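PDB 6F03: Bpsl2520 from Burkholderia pseudomallei K96243, which is of unknown function but is a secreted, all-helical antigen of the DUF2059 family, probably exported through its signal peptide. Local coordinates for residues B[48-53]-B[128-133]; B[44-49]-B[140-145]. One frame throughout, in Å; residues are numbered along the deposited sequence. Where two conformers were deposited one is given.

Interaction 1: residues B[48-53]-B[128-133]; sequences DLLDAI and AQYDAY
Leu50 and Gln129 make the nearest backbone pairing, their CA atoms 8.1 Å apart, where the last turn of helix 40-52 passes helix 119-136 at 114° with the two axes 11.2 Å from each other. Leu50 is the residue most covered by the other segment and splits its branches between two sides. Its CD1 methyl lies over one face of the Tyr130 ring in a CH-pi contact, 3.6 Å from the ring centroid and displaced toward the rim, with Tyr130 CE1 as the closest atom at 3.3 Å. The same ring also takes a cation-pi contact from Lys43. The other methyl, CD2, touches Gln129 CB at 4.1 Å and lies 4.2 Å from Tyr133 CE2, oblique to that ring. In this all-helical DUF2059 protein the C-terminal end of helix 40-52, just before the turn into helix 55-84, thus packs across helix 119-136, with 74 mostly helical residues between the segments, and every residue that touches is buried. Leu49 crosses Tyr133 at about a right angle, placing CD2 3.9 Å from Tyr133 CE1. Ile53 and Tyr133 approach each other from opposite directions: Ile53 has already left helical geometry, and with chi1 65° and the chain then extended (chi2 174°) its CD1 is carried to 3.5 Å from Tyr133 OH. That hydroxyl is hydrogen-bonded to Gln161 NE2 of the second subunit.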
loop_
_atom_site.group_PDB
_atom_site.type_symbol
_atom_site.label_atom_id
_atom_site.label_comp_id
_atom_site.label_asym_id
_atom_site.label_seq_id
_atom_site.Cartn_x
_atom_site.Cartn_y
_atom_site.Cartn_z
ATOM N N ASP B 48 -27.865 -5.657 -1.178
ATOM C CA ASP B 48 -28.213 -4.362 -0.594
ATOM C C ASP B 48 -27.015 -3.696 0.082
ATOM O O ASP B 48 -26.852 -2.473 -0.008
ATOM C CB ASP B 48 -29.380 -4.501 0.377
ATOM C CG ASP B 48 -30.710 -4.697 -0.344
ATOM O OD1 ASP B 48 -30.747 -4.496 -1.581
ATOM O OD2 ASP B 48 -31.720 -5.019 0.325
ATOM N N LEU B 49 -26.152 -4.469 0.746
ATOM C CA LEU B 49 -24.976 -3.860 1.362
ATOM C C LEU B 49 -24.050 -3.272 0.304
ATOM O O LEU B 49 -23.555 -2.156 0.456
ATOM C CB LEU B 49 -24.229 -4.875 2.223
ATOM C CG LEU B 49 -22.986 -4.302 2.915
ATOM C CD1 LEU B 49 -23.339 -3.034 3.612
ATOM C CD2 LEU B 49 -22.406 -5.276 3.913
ATOM N N LEU B 50 -23.787 -4.028 -0.770
ATOM C CA LEU B 50 -22.917 -3.543 -1.845
ATOM C C LEU B 50 -23.445 -2.244 -2.458
ATOM O O LEU B 50 -22.669 -1.334 -2.776
ATOM C CB LEU B 50 -22.772 -4.627 -2.917
ATOM C CG LEU B 50 -21.957 -5.865 -2.474
ATOM C CD1 LEU B 50 -21.863 -6.902 -3.585
ATOM C CD2 LEU B 50 -20.576 -5.438 -1.995
ATOM N N ASP B 51 -24.759 -2.144 -2.642
ATOM C CA ASP B 51 -25.354 -0.895 -3.118
ATOM C C ASP B 51 -25.096 0.262 -2.145
ATOM O O ASP B 51 -24.781 1.381 -2.562
ATOM C CB ASP B 51 -26.854 -1.107 -3.334
ATOM C CG ASP B 51 -27.553 0.124 -3.857
ATOM O OD1 ASP B 51 -27.291 0.487 -5.032
ATOM O OD2 ASP B 51 -28.372 0.716 -3.098
ATOM N N ALA B 52 -25.213 0.009 -0.843
ATOM C CA ALA B 52 -25.075 1.079 0.139
ATOM C C ALA B 52 -23.636 1.581 0.262
ATOM O O ALA B 52 -23.418 2.736 0.650
ATOM C CB ALA B 52 -25.591 0.605 1.512
ATOM N N ILE B 53 -22.635 0.742 -0.013
ATOM C CA ILE B 53 -21.258 1.220 0.084
ATOM C C ILE B 53 -20.742 1.682 -1.277
ATOM O O ILE B 53 -19.544 1.941 -1.438
ATOM C CB ILE B 53 -20.341 0.135 0.680
ATOM C CG1 ILE B 53 -20.238 -1.075 -0.255
ATOM C CG2 ILE B 53 -20.858 -0.309 2.055
ATOM C CD1 ILE B 53 -19.212 -2.157 0.226
ATOM N N ALA B 128 -16.049 -11.322 -6.426
ATOM C CA ALA B 128 -15.108 -11.399 -5.313
ATOM C C ALA B 128 -15.618 -10.637 -4.090
ATOM O O ALA B 128 -15.410 -11.072 -2.953
ATOM C CB ALA B 128 -13.733 -10.876 -5.743
ATOM N N GLN B 129 -16.314 -9.514 -4.293
ATOM C CA GLN B 129 -16.874 -8.796 -3.148
ATOM C C GLN B 129 -17.977 -9.601 -2.472
ATOM O O GLN B 129 -18.013 -9.694 -1.236
ATOM C CB GLN B 129 -17.388 -7.417 -3.581
ATOM C CG GLN B 129 -16.279 -6.433 -3.974
ATOM C CD GLN B 129 -16.821 -5.148 -4.626
ATOM O OE1 GLN B 129 -17.761 -5.192 -5.428
ATOM N NE2 GLN B 129 -16.237 -4.000 -4.260
ATOM N N TYR B 130 -18.882 -10.206 -3.251
ATOM C CA TYR B 130 -19.888 -11.071 -2.635
ATOM C C TYR B 130 -19.223 -12.142 -1.785
ATOM O O TYR B 130 -19.591 -12.351 -0.618
ATOM C CB TYR B 130 -20.769 -11.743 -3.697
ATOM C CG TYR B 130 -21.979 -10.949 -4.124
ATOM C CD1 TYR B 130 -21.893 -9.981 -5.142
ATOM C CD2 TYR B 130 -23.212 -11.160 -3.519
ATOM C CE1 TYR B 130 -23.018 -9.242 -5.540
ATOM C CE2 TYR B 130 -24.337 -10.430 -3.895
ATOM C CZ TYR B 130 -24.235 -9.474 -4.901
ATOM O OH TYR B 130 -25.361 -8.765 -5.263
ATOM N N ASP B 131 -18.247 -12.846 -2.374
ATOM C CA ASP B 131 -17.595 -13.962 -1.690
ATOM C C ASP B 131 -16.869 -13.489 -0.435
ATOM O O ASP B 131 -16.975 -14.118 0.629
ATOM C CB ASP B 131 -16.630 -14.675 -2.648
ATOM C CG ASP B 131 -17.362 -15.434 -3.767
ATOM O OD1 ASP B 131 -18.564 -15.750 -3.582
ATOM O OD2 ASP B 131 -16.741 -15.692 -4.842
ATOM N N ALA B 132 -16.161 -12.358 -0.519
ATOM C CA ALA B 132 -15.468 -11.875 0.673
ATOM C C ALA B 132 -16.457 -11.532 1.800
ATOM O O ALA B 132 -16.215 -11.870 2.967
ATOM C CB ALA B 132 -14.611 -10.660 0.327
ATOM N N TYR B 133 -17.569 -10.851 1.482
ATOM C CA TYR B 133 -18.520 -10.517 2.544
ATOM C C TYR B 133 -19.182 -11.761 3.113
ATOM O O TYR B 133 -19.371 -11.864 4.326
ATOM C CB TYR B 133 -19.581 -9.528 2.053
ATOM C CG TYR B 133 -19.080 -8.111 2.179
ATOM C CD1 TYR B 133 -19.111 -7.451 3.408
ATOM C CD2 TYR B 133 -18.505 -7.452 1.083
ATOM C CE1 TYR B 133 -18.620 -6.152 3.537
ATOM C CE2 TYR B 133 -18.010 -6.167 1.194
ATOM C CZ TYR B 133 -18.066 -5.520 2.421
ATOM O OH TYR B 133 -17.555 -4.247 2.536
#

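Interaction 2: residues B[44-49]-B[140-145]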
loop_
_atom_site.group_PDB
_atom_site.type_symbol
_atom_site.label_atom_id
_atom_site.label_comp_id
_atom_site.label_asym_id
_atom_site.label_seq_id
_atom_site.Cartn_x
_atom_site.Cartn_y
_atom_site.Cartn_z
ATOM N N ALA B 44 -29.176 -11.776 -1.178
ATOM C CA ALA B 44 -29.974 -10.560 -1.292
ATOM C C ALA B 44 -29.552 -9.520 -0.266
ATOM O O ALA B 44 -29.592 -8.322 -0.545
ATOM C CB ALA B 44 -31.460 -10.888 -1.145
ATOM N N ALA B 45 -29.129 -9.946 0.920
ATOM C CA ALA B 45 -28.662 -8.973 1.903
ATOM C C ALA B 45 -27.356 -8.334 1.451
ATOM O O ALA B 45 -27.176 -7.114 1.561
ATOM C CB ALA B 45 -28.503 -9.645 3.272
ATOM N N ILE B 46 -26.446 -9.137 0.900
ATOM C CA ILE B 46 -25.182 -8.593 0.435
ATOM C C ILE B 46 -25.402 -7.648 -0.733
ATOM O O ILE B 46 -24.744 -6.601 -0.839
ATOM C CB ILE B 46 -24.205 -9.724 0.084
ATOM C CG1 ILE B 46 -23.755 -10.423 1.369
ATOM C CG2 ILE B 46 -23.045 -9.161 -0.686
ATOM C CD1 ILE B 46 -23.028 -11.773 1.159
ATOM N N LYS B 47 -26.310 -7.997 -1.637
ATOM C CA LYS B 47 -26.600 -7.087 -2.735
ATOM C C LYS B 47 -27.018 -5.709 -2.215
ATOM O O LYS B 47 -26.584 -4.684 -2.751
ATOM C CB LYS B 47 -27.669 -7.698 -3.646
ATOM C CG LYS B 47 -28.094 -6.811 -4.808
ATOM C CD LYS B 47 -29.240 -7.458 -5.547
ATOM C CE LYS B 47 -29.755 -6.587 -6.665
ATOM N NZ LYS B 47 -31.194 -6.901 -6.917
ATOM N N ASP B 48 -27.865 -5.657 -1.178
ATOM C CA ASP B 48 -28.213 -4.362 -0.594
ATOM C C ASP B 48 -27.015 -3.696 0.082
ATOM O O ASP B 48 -26.852 -2.473 -0.008
ATOM C CB ASP B 48 -29.380 -4.501 0.377
ATOM C CG ASP B 48 -30.710 -4.697 -0.344
ATOM O OD1 ASP B 48 -30.747 -4.496 -1.581
ATOM O OD2 ASP B 48 -31.720 -5.019 0.325
ATOM N N LEU B 49 -26.152 -4.469 0.746
ATOM C CA LEU B 49 -24.976 -3.860 1.362
ATOM C C LEU B 49 -24.050 -3.272 0.304
ATOM O O LEU B 49 -23.555 -2.156 0.456
ATOM C CB LEU B 49 -24.229 -4.875 2.223
ATOM C CG LEU B 49 -22.986 -4.302 2.915
ATOM C CD1 LEU B 49 -23.339 -3.034 3.612
ATOM C CD2 LEU B 49 -22.406 -5.276 3.913
ATOM N N SER B 140 -27.116 -11.743 9.396
ATOM C CA SER B 140 -27.615 -10.710 10.289
ATOM C C SER B 140 -26.600 -9.578 10.451
ATOM O O SER B 140 -26.986 -8.411 10.582
ATOM C CB SER B 140 -27.991 -11.337 11.640
ATOM O OG SER B 140 -28.373 -10.356 12.582
ATOM N N GLU B 141 -25.303 -9.893 10.423
ATOM C CA GLU B 141 -24.303 -8.828 10.495
ATOM C C GLU B 141 -24.301 -7.985 9.223
ATOM O O GLU B 141 -24.124 -6.764 9.275
ATOM C CB GLU B 141 -22.917 -9.415 10.749
ATOM C CG GLU B 141 -22.734 -9.988 12.160
ATOM C CD GLU B 141 -21.532 -10.931 12.283
ATOM O OE1 GLU B 141 -20.990 -11.359 11.237
ATOM O OE2 GLU B 141 -21.130 -11.246 13.424
ATOM N N ILE B 142 -24.492 -8.621 8.075
ATOM C CA ILE B 142 -24.606 -7.870 6.828
ATOM C C ILE B 142 -25.788 -6.905 6.884
ATOM O O ILE B 142 -25.716 -5.777 6.371
ATOM C CB ILE B 142 -24.673 -8.844 5.638
ATOM C CG1 ILE B 142 -23.317 -9.545 5.500
ATOM C CG2 ILE B 142 -25.056 -8.130 4.360
ATOM C CD1 ILE B 142 -23.360 -10.837 4.718
ATOM N N LYS B 143 -26.905 -7.333 7.477
ATOM C CA LYS B 143 -28.046 -6.429 7.581
ATOM C C LYS B 143 -27.769 -5.275 8.543
ATOM O O LYS B 143 -28.114 -4.122 8.246
ATOM C CB LYS B 143 -29.303 -7.198 7.984
ATOM C CG LYS B 143 -29.818 -8.130 6.891
ATOM C CD LYS B 143 -31.139 -8.779 7.326
ATOM C CE LYS B 143 -31.686 -9.708 6.256
ATOM N NZ LYS B 143 -32.826 -10.515 6.771
ATOM N N ASP B 144 -27.144 -5.552 9.696
ATOM C CA ASP B 144 -26.745 -4.464 10.591
ATOM C C ASP B 144 -25.840 -3.467 9.865
ATOM O O ASP B 144 -25.993 -2.255 10.032
ATOM C CB ASP B 144 -26.010 -4.983 11.827
ATOM C CG ASP B 144 -26.897 -5.807 12.772
ATOM O OD1 ASP B 144 -28.136 -5.748 12.656
ATOM O OD2 ASP B 144 -26.318 -6.523 13.627
ATOM N N LEU B 145 -24.845 -3.970 9.107
ATOM C CA LEU B 145 -23.936 -3.085 8.387
ATOM C C LEU B 145 -24.692 -2.176 7.434
ATOM O O LEU B 145 -24.379 -0.989 7.318
ATOM C CB LEU B 145 -22.903 -3.892 7.586
ATOM C CG LEU B 145 -21.777 -4.451 8.426
ATOM C CD1 LEU B 145 -20.871 -5.311 7.563
ATOM C CD2 LEU B 145 -21.028 -3.270 9.022
#
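Ile46 and Ile142 meet with matching first torsions: in each, CG1 is anti to the carbonyl carbon (chi1 -70° and -68°) and the chain then runs on extended, which carries the CD1 methyl of Ile142 against the side of Ile46. The two side chains cross at a slant, and Ile142 CD1 comes within 3.4 Å of Ile46 CG1, tighter than usual for two carbons. The second branch of Ile142, CG2, is turned to the backbone of the other helix, where it lies 3.7 Å from Ala45 O and also touches Ala45 CB. The small Ala45 side chain is consistent with the close approach of the axes, 9.0 Å at an angle of 24°, a nearly parallel pairing. At this point the CA atoms of Ala45 and Lys143 are 6.3 Å apart. Beyond the alanine, the aliphatic start of Lys143 covers the outer margin, with Lys143 CG 4.1 Å from Ala45 CB.

One turn further along, Leu49 sends its CD2 methyl between Ile142 and Leu145. It crosses Ile142 at about a right angle, with Leu49 CD2 3.9 Å from Ile142 CG2. The same methyl lies 4.0 Å from Leu145 CB. No hydrogen bond links the two segments, so the contact is apolar packing between the helices.

Tyr137, in the loop ahead of helix 139-150, packs on both Ile142 and Leu145. Ile46 is also covered by Tyr130 and Ala134 of helix 119-136. The second subunit packs on helix 139-150 as well: its Lys156 forms a salt bridge with Glu141, and its Thr153 is hydrogen-bonded to Asp144 and packs on Leu145.

Interactions 1 and 2 both start from helix 40-52, with centres 8 Å apart, and Asp48 and Leu49 belong to both segments of that helix. Along the chain the order is helix 40-52, then helix 119-136 for interaction 1, then helix 139-150 for interaction 2, so the short N-terminal helix packs against two consecutive helices that come more than seventy residues later. The two contacts also touch directly, through packing of Tyr133 CB on Ile46 CD1. Both lie on the same side of the chain's centre, and the helix pair that holds the N-terminal helix also contacts the second subunit.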